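Local coordinates for Vlm2 (Streptomyces tsusimaensis, PDB 6ECB), which probably releases the assembled depsipeptide from its carrier-bound thioester, as the thioesterase domain of the nonribosomal peptide synthetase for valinomycin, at residues L75-T80 against S205-D210; L191-A194 against P198-S201; T265-P270 against A286-R291. All coordinates share one frame; numbering follows the deposited sequence.

Contact 1. Residues L75-T80 against S205-D210; sequences LGAGET and SEDYLD
Leu75 packs against Tyr208 where a loop of the alpha/beta-hydrolase fold, after strand 67-71, meets the start of helix 206-220, one of the helices inserted between strands 134-137 and 237-241, a position consistent with the lid of thioesterase domains. The two side chains meet at a slant: CB of Leu75 sits 3.8 Å from CE1 of Tyr208, and farther along CD1 of Leu75 comes 3.7 Å from the phenol OH. The carbonyl O of Leu75 also approaches the ring, 3.4 Å from CD1 of Tyr208. No direct hydrogen bond joins the segments; a water bridges them instead, donating to Leu75 O at 2.8 Å and to Asp207 OD2 at 2.7 Å. With CG anti to the backbone N (chi1 -174°), Asp207 places OD2 3.8 Å from CA of Ala77. Arg211 forms a salt bridge with that same OD2, and its NH1 is hydrogen-bonded to Glu79 O. In the second shell, Phe203 packs edge-to-face with Tyr208, whose OH is hydrogen-bonded to Glu71 and Thr50. A type II turn from Gly76 to Glu79 shapes the loop. Ser205 N-caps the helix, its OG accepting from Tyr208 N at 3.1 Å with an N-H...O angle of 164°.

Contact 2. Residues L191-A194 against P198-S201; sequences LDRA and PRVS
Val200 turns its side chain toward Ala194, the last residue of helix 183-194, and the two methyl groups meet with CG2 of Val200 3.9 Å from CB of Ala194. The rotation about the CA-CB bond of Val200 (chi1 -56°) places CG2 between its own backbone N and carbonyl carbon, and this is the branch that does the touching. The same methyl lies 3.8 Å from the carbonyl O of Ala194. That oxygen is also approached by a carbon of Ser201, whose CB is 3.4 Å from Ala194 O. The hydroxyl of Ser201 is engaged elsewhere, in a weak hydrogen bond between OG and the backbone O of Asp197.

Beside this apolar pair, the side chains of Arg193 and Arg199 cross at a slant, yet their guanidinium planes differ by just 21°. The nearest atoms are the two NH2 nitrogens, 3.9 Å from each other. Arg193 reaches this place with a chain bent at chi2 (65°), whereas Arg199 bends one bond later, at chi3. Asp197, in the short connection between the segments, is consistent with the pair being tolerated: its OD2 makes a salt bridge with Arg193 NH1 and its OD1 one with Arg199 NE, so one carboxylate gathers both cations. Arg199 has a second anionic partner in Glu56, which binds NH1.

The arrangement is that of a chain reversing just beyond a helix end and packing back on its last turn. Since no hydrogen bond crosses directly between 191-194 and 198-201, their cohesion is apolar at Ala194 and Val200. At the arginines it is ionic through a third residue, and the nearby carboxylates would be expected to balance the positive charge of the two guanidinium groups.

Contact 3. Residues T265-P270 against A286-R291; sequences TFVDIP and AQLLDR
Leu288 carries CG anti to its carbonyl carbon (chi1 -73°), with chi2 at 163°, a rotation that sets CD1 against Ile269 and CD2 near Val267. In Ile269, chi1 of 50° tucks CG1 between the backbone N and the carbonyl carbon and leaves CG2 as the branch that meets the leucine. The site is the edge of the alpha/beta-hydrolase sheet, where helix 281-293 lies over the side of strand 264-268 to which Val267 and Ile269 point.

The two side chains meet at an angle, CG2 of Ile269 being 3.7 Å from CD1 of Leu288. CD1 also approaches the backbone, 3.5 Å from the carbonyl O of Asp268, while CD of Pro270 stays at 4.4 Å from the same methyl. The other branch of the leucine serves the strand's earlier part: CD2 lies 4.3 Å from CG1 of Val267. One side chain thus spans four consecutive residues, without any hydrogen bond between the segments.

Outside this pairing, backbone hydrogen bonds join Val267 to Val239 and Arg241, and Ile269 to Arg241; Val285 of the same helix also touches Ile269. The Ile269 side chain is close to, but not in contact with, Ser111, His273 and Asp138, whose arrangement is consistent with a catalytic triad. Within the helix, Leu288 CD2 also rests 3.7 Å above one face of the Arg291 guanidinium, off-centre over the group.

From the N terminus, the chain passes strand 67-71 and enters the loop 75-80, which contact 1 joins to the start of helix 206-220, closing a long loop with 124 residues between its segments. Contact 2 is nested inside it, closing a short reversal of three residues between the end of helix 183-194 and residues 198-201. The two touch through Leu191, whose CD2 packs on Ser205, Glu206 and Leu209, so the consecutive helices 183-194 and 206-220 meet there. Contact 3 follows in series, closing a loop of fifteen residues between the outermost strand 264-268 and helix 281-293. Its centre lies about 34 Å from that of contact 1, on the opposite side of the chain's centre.

Contact 1. Residues L75-T80 against S205-D210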
ATOM      1  N   LEU A  75      -4.793  12.267   8.616  1.00 25.96           N
ATOM      2  CA  LEU A  75      -4.677  12.858   7.289  1.00 26.27           C
ATOM      3  C   LEU A  75      -5.853  13.769   6.933  1.00 36.10           C
ATOM      4  O   LEU A  75      -5.724  14.561   5.995  1.00 31.40           O
ATOM      5  CB  LEU A  75      -4.524  11.752   6.237  1.00 30.24           C
ATOM      6  CG  LEU A  75      -3.262  10.876   6.306  1.00 28.29           C
ATOM      7  CD1 LEU A  75      -3.234   9.855   5.189  1.00 25.74           C
ATOM      8  CD2 LEU A  75      -1.960  11.668   6.280  1.00 25.49           C
ATOM      9  N   GLY A  76      -6.961  13.735   7.696  1.00 52.17           N
ATOM     10  CA  GLY A  76      -8.123  14.551   7.374  1.00 48.42           C
ATOM     11  C   GLY A  76      -8.031  15.983   7.879  1.00 59.26           C
ATOM     12  O   GLY A  76      -7.279  16.317   8.792  1.00 45.18           O
ATOM     13  N   ALA A  77      -8.836  16.861   7.274  1.00 51.08           N
ATOM     14  CA  ALA A  77      -8.758  18.276   7.604  1.00 55.39           C
ATOM     15  C   ALA A  77      -9.213  18.515   9.038  1.00 43.75           C
ATOM     16  O   ALA A  77     -10.148  17.873   9.529  1.00 44.66           O
ATOM     17  CB  ALA A  77      -9.607  19.103   6.641  1.00 64.99           C
ATOM     18  N   GLY A  78      -8.523  19.425   9.717  1.00 51.16           N
ATOM     19  CA  GLY A  78      -8.859  19.744  11.090  1.00 61.67           C
ATOM     20  C   GLY A  78      -8.630  18.633  12.091  1.00 65.41           C
ATOM     21  O   GLY A  78      -8.988  18.795  13.262  1.00 61.91           O
ATOM     22  N   GLU A  79      -8.043  17.515  11.679  1.00 55.62           N
ATOM     23  CA  GLU A  79      -7.703  16.447  12.605  1.00 56.10           C
ATOM     24  C   GLU A  79      -6.318  16.671  13.198  1.00 55.95           C
ATOM     25  O   GLU A  79      -5.498  17.428  12.679  1.00 43.22           O
ATOM     26  CB  GLU A  79      -7.734  15.088  11.921  1.00 41.57           C
ATOM     27  CG  GLU A  79      -9.064  14.680  11.346  1.00 63.47           C
ATOM     28  CD  GLU A  79      -9.022  13.266  10.778  1.00 51.46           C
ATOM     29  OE1 GLU A  79      -7.961  12.614  10.847  1.00 63.13           O
ATOM     30  OE2 GLU A  79     -10.054  12.810  10.249  1.00 80.58           O
ATOM     31  N   THR A  80      -6.070  16.020  14.292  1.00 48.46           N
ATOM     32  CA  THR A  80      -4.732  16.061  14.846  1.00 39.48           C
ATOM     33  C   THR A  80      -3.841  15.132  14.024  1.00 28.05           C
ATOM     34  O   THR A  80      -4.204  13.974  13.816  1.00 28.74           O
ATOM     35  CB  THR A  80      -4.740  15.620  16.299  1.00 43.76           C
ATOM     36  OG1 THR A  80      -5.862  16.206  16.976  1.00 73.22           O
ATOM     37  CG2 THR A  80      -3.459  16.066  16.973  1.00 54.00           C
ATOM     38  N   SER A 205      -6.140  17.589  -1.075  1.00 30.89           N
ATOM     39  CA  SER A 205      -6.020  19.025  -0.895  1.00 32.66           C
ATOM     40  C   SER A 205      -4.585  19.412  -0.530  1.00 31.39           C
ATOM     41  O   SER A 205      -3.730  18.560  -0.284  1.00 30.55           O
ATOM     42  CB  SER A 205      -6.943  19.475   0.222  1.00 40.66           C
ATOM     43  OG  SER A 205      -6.598  18.732   1.381  1.00 36.70           O
ATOM     44  N   GLU A 206      -4.337  20.723  -0.467  1.00 32.62           N
ATOM     45  CA  GLU A 206      -3.040  21.210   0.005  1.00 33.08           C
ATOM     46  C   GLU A 206      -2.727  20.660   1.394  1.00 37.15           C
ATOM     47  O   GLU A 206      -1.608  20.202   1.663  1.00 32.83           O
ATOM     48  CB  GLU A 206      -3.033  22.738   0.021  1.00 39.13           C
ATOM     49  CG  GLU A 206      -1.719  23.327   0.500  1.00 51.83           C
ATOM     50  CD  GLU A 206      -1.778  24.836   0.640  1.00 61.84           C
ATOM     51  OE1 GLU A 206      -2.653  25.455   0.002  1.00 59.61           O
ATOM     52  OE2 GLU A 206      -0.958  25.389   1.406  1.00 65.28           O
ATOM     53  N   ASP A 207      -3.722  20.671   2.279  1.00 37.39           N
ATOM     54  CA  ASP A 207      -3.536  20.167   3.636  1.00 36.42           C
ATOM     55  C   ASP A 207      -3.265  18.664   3.654  1.00 31.81           C
ATOM     56  O   ASP A 207      -2.405  18.185   4.403  1.00 30.88           O
ATOM     57  CB  ASP A 207      -4.779  20.497   4.447  1.00 43.74           C
ATOM     58  CG  ASP A 207      -4.623  20.157   5.892  1.00 54.42           C
ATOM     59  OD1 ASP A 207      -3.781  20.805   6.550  1.00 58.90           O
ATOM     60  OD2 ASP A 207      -5.339  19.240   6.359  1.00 49.78           O
ATOM     61  N   TYR A 208      -4.018  17.889   2.869  1.00 28.93           N
ATOM     62  CA  TYR A 208      -3.794  16.453   2.817  1.00 29.58           C
ATOM     63  C   TYR A 208      -2.392  16.138   2.326  1.00 27.30           C
ATOM     64  O   TYR A 208      -1.720  15.243   2.851  1.00 25.51           O
ATOM     65  CB  TYR A 208      -4.832  15.808   1.890  1.00 29.01           C
ATOM     66  CG  TYR A 208      -4.818  14.314   1.875  1.00 24.37           C
ATOM     67  CD1 TYR A 208      -5.667  13.575   2.692  1.00 25.52           C
ATOM     68  CD2 TYR A 208      -3.962  13.616   1.032  1.00 25.10           C
ATOM     69  CE1 TYR A 208      -5.663  12.206   2.666  1.00 26.83           C
ATOM     70  CE2 TYR A 208      -3.951  12.262   1.005  1.00 24.63           C
ATOM     71  CZ  TYR A 208      -4.800  11.556   1.832  1.00 25.54           C
ATOM     72  OH  TYR A 208      -4.770  10.215   1.793  1.00 25.47           O
ATOM     73  N   LEU A 209      -1.946  16.837   1.292  1.00 28.36           N
ATOM     74  CA  LEU A 209      -0.615  16.579   0.756  1.00 25.51           C
ATOM     75  C   LEU A 209       0.457  16.840   1.807  1.00 25.70           C
ATOM     76  O   LEU A 209       1.416  16.070   1.942  1.00 27.43           O
ATOM     77  CB  LEU A 209      -0.393  17.462  -0.475  1.00 28.35           C
ATOM     78  CG  LEU A 209       0.982  17.380  -1.124  1.00 33.53           C
ATOM     79  CD1 LEU A 209       1.284  15.965  -1.593  1.00 36.55           C
ATOM     80  CD2 LEU A 209       1.057  18.371  -2.278  1.00 30.51           C
ATOM     81  N   ASP A 210       0.329  17.954   2.526  1.00 26.49           N
ATOM     82  CA  ASP A 210       1.272  18.255   3.598  1.00 27.03           C
ATOM     83  C   ASP A 210       1.285  17.149   4.641  1.00 25.90           C
ATOM     84  O   ASP A 210       2.352  16.690   5.072  1.00 26.94           O
ATOM     85  CB  ASP A 210       0.891  19.593   4.232  1.00 34.76           C
ATOM     86  CG  ASP A 210       1.911  20.054   5.245  1.00 66.27           C
ATOM     87  OD1 ASP A 210       3.042  20.369   4.816  1.00 73.76           O
ATOM     88  OD2 ASP A 210       1.591  20.091   6.457  1.00 80.67           O
TER
HETATM   89  O   HOH W   1      -6.333  17.130   4.927  1.00 39.06           O

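Contact 2. Residues L191-A194 against P198-S201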
ATOM      1  N   LEU A 191      -0.634  19.520  -6.747  1.00 31.46           N
ATOM      2  CA  LEU A 191      -2.005  19.970  -6.523  1.00 44.11           C
ATOM      3  C   LEU A 191      -2.665  20.352  -7.843  1.00 31.85           C
ATOM      4  O   LEU A 191      -3.834  20.024  -8.083  1.00 41.67           O
ATOM      5  CB  LEU A 191      -2.013  21.142  -5.536  1.00 39.43           C
ATOM      6  CG  LEU A 191      -1.493  20.796  -4.136  1.00 41.62           C
ATOM      7  CD1 LEU A 191      -1.341  22.043  -3.277  1.00 46.75           C
ATOM      8  CD2 LEU A 191      -2.422  19.815  -3.468  1.00 38.74           C
ATOM      9  N   ASP A 192      -1.924  21.042  -8.708  1.00 32.35           N
ATOM     10  CA  ASP A 192      -2.439  21.387 -10.030  1.00 33.43           C
ATOM     11  C   ASP A 192      -2.898  20.138 -10.782  1.00 35.85           C
ATOM     12  O   ASP A 192      -3.924  20.153 -11.479  1.00 46.60           O
ATOM     13  CB  ASP A 192      -1.355  22.113 -10.816  1.00 34.79           C
ATOM     14  CG  ASP A 192      -1.140  23.545 -10.346  1.00 54.62           C
ATOM     15  OD1 ASP A 192      -1.977  24.067  -9.576  1.00 49.83           O
ATOM     16  OD2 ASP A 192      -0.127  24.146 -10.759  1.00 45.28           O
ATOM     17  N   ARG A 193      -2.130  19.058 -10.673  1.00 36.22           N
ATOM     18  CA  ARG A 193      -2.489  17.793 -11.311  1.00 31.84           C
ATOM     19  C   ARG A 193      -3.706  17.155 -10.655  1.00 52.80           C
ATOM     20  O   ARG A 193      -4.526  16.531 -11.338  1.00 36.40           O
ATOM     21  CB  ARG A 193      -1.282  16.853 -11.256  1.00 35.84           C
ATOM     22  CG  ARG A 193      -1.587  15.344 -11.426  1.00 48.74           C
ATOM     23  CD  ARG A 193      -2.134  14.982 -12.817  1.00 63.82           C
ATOM     24  NE  ARG A 193      -2.388  13.544 -12.937  1.00 71.81           N
ATOM     25  CZ  ARG A 193      -3.431  12.915 -12.395  1.00 87.81           C
ATOM     26  NH1 ARG A 193      -4.333  13.593 -11.696  1.00 77.97           N
ATOM     27  NH2 ARG A 193      -3.571  11.601 -12.545  1.00 94.29           N
ATOM     28  N   ALA A 194      -3.858  17.304  -9.349  1.00 36.62           N
ATOM     29  CA  ALA A 194      -4.878  16.548  -8.639  1.00 31.77           C
ATOM     30  C   ALA A 194      -6.215  17.264  -8.551  1.00 33.69           C
ATOM     31  O   ALA A 194      -7.250  16.597  -8.393  1.00 36.90           O
ATOM     32  CB  ALA A 194      -4.406  16.227  -7.218  1.00 32.23           C
ATOM     33  N   PRO A 198     -11.128  13.501 -10.841  1.00 36.70           N
ATOM     34  CA  PRO A 198     -12.218  13.055  -9.955  1.00 43.68           C
ATOM     35  C   PRO A 198     -11.870  11.832  -9.119  1.00 38.27           C
ATOM     36  O   PRO A 198     -12.584  11.535  -8.153  1.00 64.33           O
ATOM     37  CB  PRO A 198     -13.356  12.765 -10.939  1.00 48.77           C
ATOM     38  CG  PRO A 198     -12.662  12.403 -12.215  1.00 45.23           C
ATOM     39  CD  PRO A 198     -11.433  13.260 -12.264  1.00 43.15           C
ATOM     40  N   ARG A 199     -10.798  11.124  -9.461  1.00 31.52           N
ATOM     41  CA  ARG A 199     -10.368   9.978  -8.667  1.00 37.81           C
ATOM     42  C   ARG A 199      -9.767  10.411  -7.332  1.00 60.67           C
ATOM     43  O   ARG A 199      -9.858   9.673  -6.346  1.00 51.78           O
ATOM     44  CB  ARG A 199      -9.348   9.156  -9.461  1.00 41.15           C
ATOM     45  CG  ARG A 199      -9.894   8.482 -10.741  1.00 58.15           C
ATOM     46  CD  ARG A 199      -8.768   8.040 -11.679  1.00 63.84           C
ATOM     47  NE  ARG A 199      -8.190   9.150 -12.445  1.00 70.40           N
ATOM     48  CZ  ARG A 199      -7.327   9.017 -13.456  1.00 87.20           C
ATOM     49  NH1 ARG A 199      -6.927   7.816 -13.858  1.00 83.51           N
ATOM     50  NH2 ARG A 199      -6.865  10.098 -14.080  1.00 91.89           N
ATOM     51  N   VAL A 200      -9.148  11.593  -7.275  1.00 33.58           N
ATOM     52  CA  VAL A 200      -8.435  12.009  -6.072  1.00 36.26           C
ATOM     53  C   VAL A 200      -8.806  13.404  -5.581  1.00 36.36           C
ATOM     54  O   VAL A 200      -8.458  13.755  -4.454  1.00 44.56           O
ATOM     55  CB  VAL A 200      -6.913  11.934  -6.305  1.00 39.87           C
ATOM     56  CG1 VAL A 200      -6.519  10.540  -6.746  1.00 45.57           C
ATOM     57  CG2 VAL A 200      -6.485  12.973  -7.347  1.00 41.06           C
ATOM     58  N   SER A 201      -9.481  14.226  -6.385  1.00 35.30           N
ATOM     59  CA  SER A 201      -9.718  15.615  -5.984  1.00 37.20           C
ATOM     60  C   SER A 201     -10.561  15.719  -4.718  1.00 45.88           C
ATOM     61  O   SER A 201     -10.517  16.748  -4.039  1.00 45.77           O
ATOM     62  CB  SER A 201     -10.394  16.380  -7.119  1.00 52.51           C
ATOM     63  OG  SER A 201     -11.695  15.888  -7.351  1.00 46.38           O
TER

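Contact 3. Residues T265-P270 against A286-R291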
ATOM      1  N   THR A 265       2.564 -18.584  -2.798  1.00 20.34           N
ATOM      2  CA  THR A 265       2.583 -18.624  -4.249  1.00 21.65           C
ATOM      3  C   THR A 265       3.274 -17.372  -4.749  1.00 23.29           C
ATOM      4  O   THR A 265       2.988 -16.279  -4.258  1.00 25.90           O
ATOM      5  CB  THR A 265       1.165 -18.700  -4.822  1.00 26.50           C
ATOM      6  OG1 THR A 265       0.526 -19.901  -4.376  1.00 24.56           O
ATOM      7  CG2 THR A 265       1.206 -18.684  -6.347  1.00 40.57           C
ATOM      8  N   PHE A 266       4.184 -17.525  -5.711  1.00 23.34           N
ATOM      9  CA  PHE A 266       4.875 -16.391  -6.309  1.00 22.43           C
ATOM     10  C   PHE A 266       4.393 -16.207  -7.739  1.00 24.72           C
ATOM     11  O   PHE A 266       4.332 -17.176  -8.504  1.00 26.23           O
ATOM     12  CB  PHE A 266       6.397 -16.598  -6.277  1.00 21.96           C
ATOM     13  CG  PHE A 266       6.959 -16.651  -4.891  1.00 19.35           C
ATOM     14  CD1 PHE A 266       7.040 -17.847  -4.192  1.00 24.10           C
ATOM     15  CD2 PHE A 266       7.354 -15.487  -4.252  1.00 23.73           C
ATOM     16  CE1 PHE A 266       7.544 -17.881  -2.894  1.00 25.11           C
ATOM     17  CE2 PHE A 266       7.850 -15.524  -2.966  1.00 22.61           C
ATOM     18  CZ  PHE A 266       7.937 -16.716  -2.283  1.00 24.93           C
ATOM     19  N   VAL A 267       4.081 -14.967  -8.100  1.00 21.42           N
ATOM     20  CA  VAL A 267       3.568 -14.625  -9.426  1.00 23.67           C
ATOM     21  C   VAL A 267       4.372 -13.452  -9.978  1.00 22.96           C
ATOM     22  O   VAL A 267       4.426 -12.381  -9.364  1.00 23.27           O
ATOM     23  CB  VAL A 267       2.074 -14.262  -9.377  1.00 24.89           C
ATOM     24  CG1 VAL A 267       1.555 -13.888 -10.766  1.00 26.53           C
ATOM     25  CG2 VAL A 267       1.265 -15.413  -8.806  1.00 30.71           C
ATOM     26  N   ASP A 268       4.979 -13.638 -11.145  1.00 25.24           N
ATOM     27  CA  ASP A 268       5.725 -12.552 -11.765  1.00 25.96           C
ATOM     28  C   ASP A 268       4.740 -11.557 -12.385  1.00 26.95           C
ATOM     29  O   ASP A 268       3.749 -11.963 -13.010  1.00 29.85           O
ATOM     30  CB  ASP A 268       6.667 -13.087 -12.850  1.00 29.58           C
ATOM     31  CG  ASP A 268       7.861 -13.873 -12.295  1.00 38.24           C
ATOM     32  OD1 ASP A 268       8.083 -13.941 -11.081  1.00 35.01           O
ATOM     33  OD2 ASP A 268       8.615 -14.413 -13.113  1.00 42.34           O
ATOM     34  N   ILE A 269       5.025 -10.266 -12.232  1.00 24.23           N
ATOM     35  CA  ILE A 269       4.194  -9.213 -12.826  1.00 25.50           C
ATOM     36  C   ILE A 269       5.081  -8.246 -13.599  1.00 28.83           C
ATOM     37  O   ILE A 269       6.284  -8.115 -13.320  1.00 27.08           O
ATOM     38  CB  ILE A 269       3.372  -8.459 -11.757  1.00 24.17           C
ATOM     39  CG1 ILE A 269       4.250  -7.981 -10.586  1.00 23.24           C
ATOM     40  CG2 ILE A 269       2.261  -9.357 -11.224  1.00 25.76           C
ATOM     41  CD1 ILE A 269       3.585  -6.977  -9.645  1.00 21.98           C
ATOM     42  N   PRO A 270       4.506  -7.518 -14.557  1.00 28.98           N
ATOM     43  CA  PRO A 270       5.286  -6.545 -15.325  1.00 28.35           C
ATOM     44  C   PRO A 270       5.496  -5.249 -14.562  1.00 27.26           C
ATOM     45  O   PRO A 270       4.890  -4.982 -13.525  1.00 30.03           O
ATOM     46  CB  PRO A 270       4.416  -6.301 -16.569  1.00 34.77           C
ATOM     47  CG  PRO A 270       3.033  -6.449 -16.055  1.00 38.89           C
ATOM     48  CD  PRO A 270       3.106  -7.581 -15.023  1.00 32.26           C
ATOM     49  N   ALA A 286      -3.536  -6.270 -12.370  1.00 22.05           N
ATOM     50  CA  ALA A 286      -4.920  -6.559 -12.005  1.00 20.99           C
ATOM     51  C   ALA A 286      -5.393  -7.879 -12.604  1.00 21.22           C
ATOM     52  O   ALA A 286      -6.058  -8.671 -11.926  1.00 21.37           O
ATOM     53  CB  ALA A 286      -5.841  -5.410 -12.472  1.00 23.51           C
ATOM     54  N   GLN A 287      -5.082  -8.126 -13.884  1.00 21.10           N
ATOM     55  CA  GLN A 287      -5.479  -9.372 -14.531  1.00 22.98           C
ATOM     56  C   GLN A 287      -4.909 -10.574 -13.791  1.00 23.31           C
ATOM     57  O   GLN A 287      -5.584 -11.600 -13.641  1.00 23.82           O
ATOM     58  CB  GLN A 287      -5.016  -9.356 -15.992  1.00 28.26           C
ATOM     59  CG  GLN A 287      -5.248 -10.624 -16.764  1.00 47.40           C
ATOM     60  CD  GLN A 287      -4.972 -10.434 -18.259  1.00 72.20           C
ATOM     61  OE1 GLN A 287      -5.480  -9.491 -18.885  1.00 58.04           O
ATOM     62  NE2 GLN A 287      -4.154 -11.320 -18.831  1.00 75.15           N
ATOM     63  N   LEU A 288      -3.663 -10.460 -13.319  1.00 22.40           N
ATOM     64  CA  LEU A 288      -3.023 -11.563 -12.609  1.00 24.96           C
ATOM     65  C   LEU A 288      -3.587 -11.740 -11.202  1.00 23.82           C
ATOM     66  O   LEU A 288      -3.738 -12.881 -10.732  1.00 22.48           O
ATOM     67  CB  LEU A 288      -1.509 -11.335 -12.585  1.00 24.86           C
ATOM     68  CG  LEU A 288      -0.868 -11.586 -13.951  1.00 31.24           C
ATOM     69  CD1 LEU A 288       0.523 -10.984 -14.058  1.00 31.71           C
ATOM     70  CD2 LEU A 288      -0.814 -13.064 -14.233  1.00 34.14           C
ATOM     71  N   LEU A 289      -3.886 -10.643 -10.497  1.00 20.53           N
ATOM     72  CA  LEU A 289      -4.585 -10.778  -9.214  1.00 20.60           C
ATOM     73  C   LEU A 289      -5.944 -11.425  -9.415  1.00 21.26           C
ATOM     74  O   LEU A 289      -6.359 -12.291  -8.631  1.00 21.56           O
ATOM     75  CB  LEU A 289      -4.787  -9.421  -8.533  1.00 20.55           C
ATOM     76  CG  LEU A 289      -3.860  -9.011  -7.414  1.00 24.88           C
ATOM     77  CD1 LEU A 289      -2.469  -8.831  -7.980  1.00 30.51           C
ATOM     78  CD2 LEU A 289      -4.359  -7.711  -6.770  1.00 26.83           C
ATOM     79  N   ASP A 290      -6.659 -11.010 -10.459  1.00 21.65           N
ATOM     80  CA  ASP A 290      -7.943 -11.628 -10.759  1.00 21.81           C
ATOM     81  C   ASP A 290      -7.776 -13.124 -10.975  1.00 24.42           C
ATOM     82  O   ASP A 290      -8.545 -13.936 -10.443  1.00 24.27           O
ATOM     83  CB  ASP A 290      -8.570 -11.015 -12.008  1.00 24.52           C
ATOM     84  CG  ASP A 290      -9.221  -9.667 -11.773  1.00 25.21           C
ATOM     85  OD1 ASP A 290      -9.508  -9.289 -10.627  1.00 24.71           O
ATOM     86  OD2 ASP A 290      -9.480  -8.979 -12.804  1.00 23.88           O
ATOM     87  N   ARG A 291      -6.780 -13.505 -11.776  1.00 24.24           N
ATOM     88  CA  ARG A 291      -6.611 -14.910 -12.140  1.00 25.67           C
ATOM     89  C   ARG A 291      -6.227 -15.756 -10.937  1.00 25.52           C
ATOM     90  O   ARG A 291      -6.733 -16.876 -10.774  1.00 26.63           O
ATOM     91  CB  ARG A 291      -5.539 -15.042 -13.221  1.00 25.55           C
ATOM     92  CG  ARG A 291      -5.229 -16.487 -13.623  1.00 42.81           C
ATOM     93  CD  ARG A 291      -4.092 -16.541 -14.654  1.00 62.72           C
ATOM     94  NE  ARG A 291      -4.240 -15.504 -15.679  1.00 74.39           N
ATOM     95  CZ  ARG A 291      -3.275 -15.127 -16.514  1.00 82.41           C
ATOM     96  NH1 ARG A 291      -2.078 -15.704 -16.462  1.00 85.13           N
ATOM     97  NH2 ARG A 291      -3.507 -14.166 -17.400  1.00 80.77           N
TER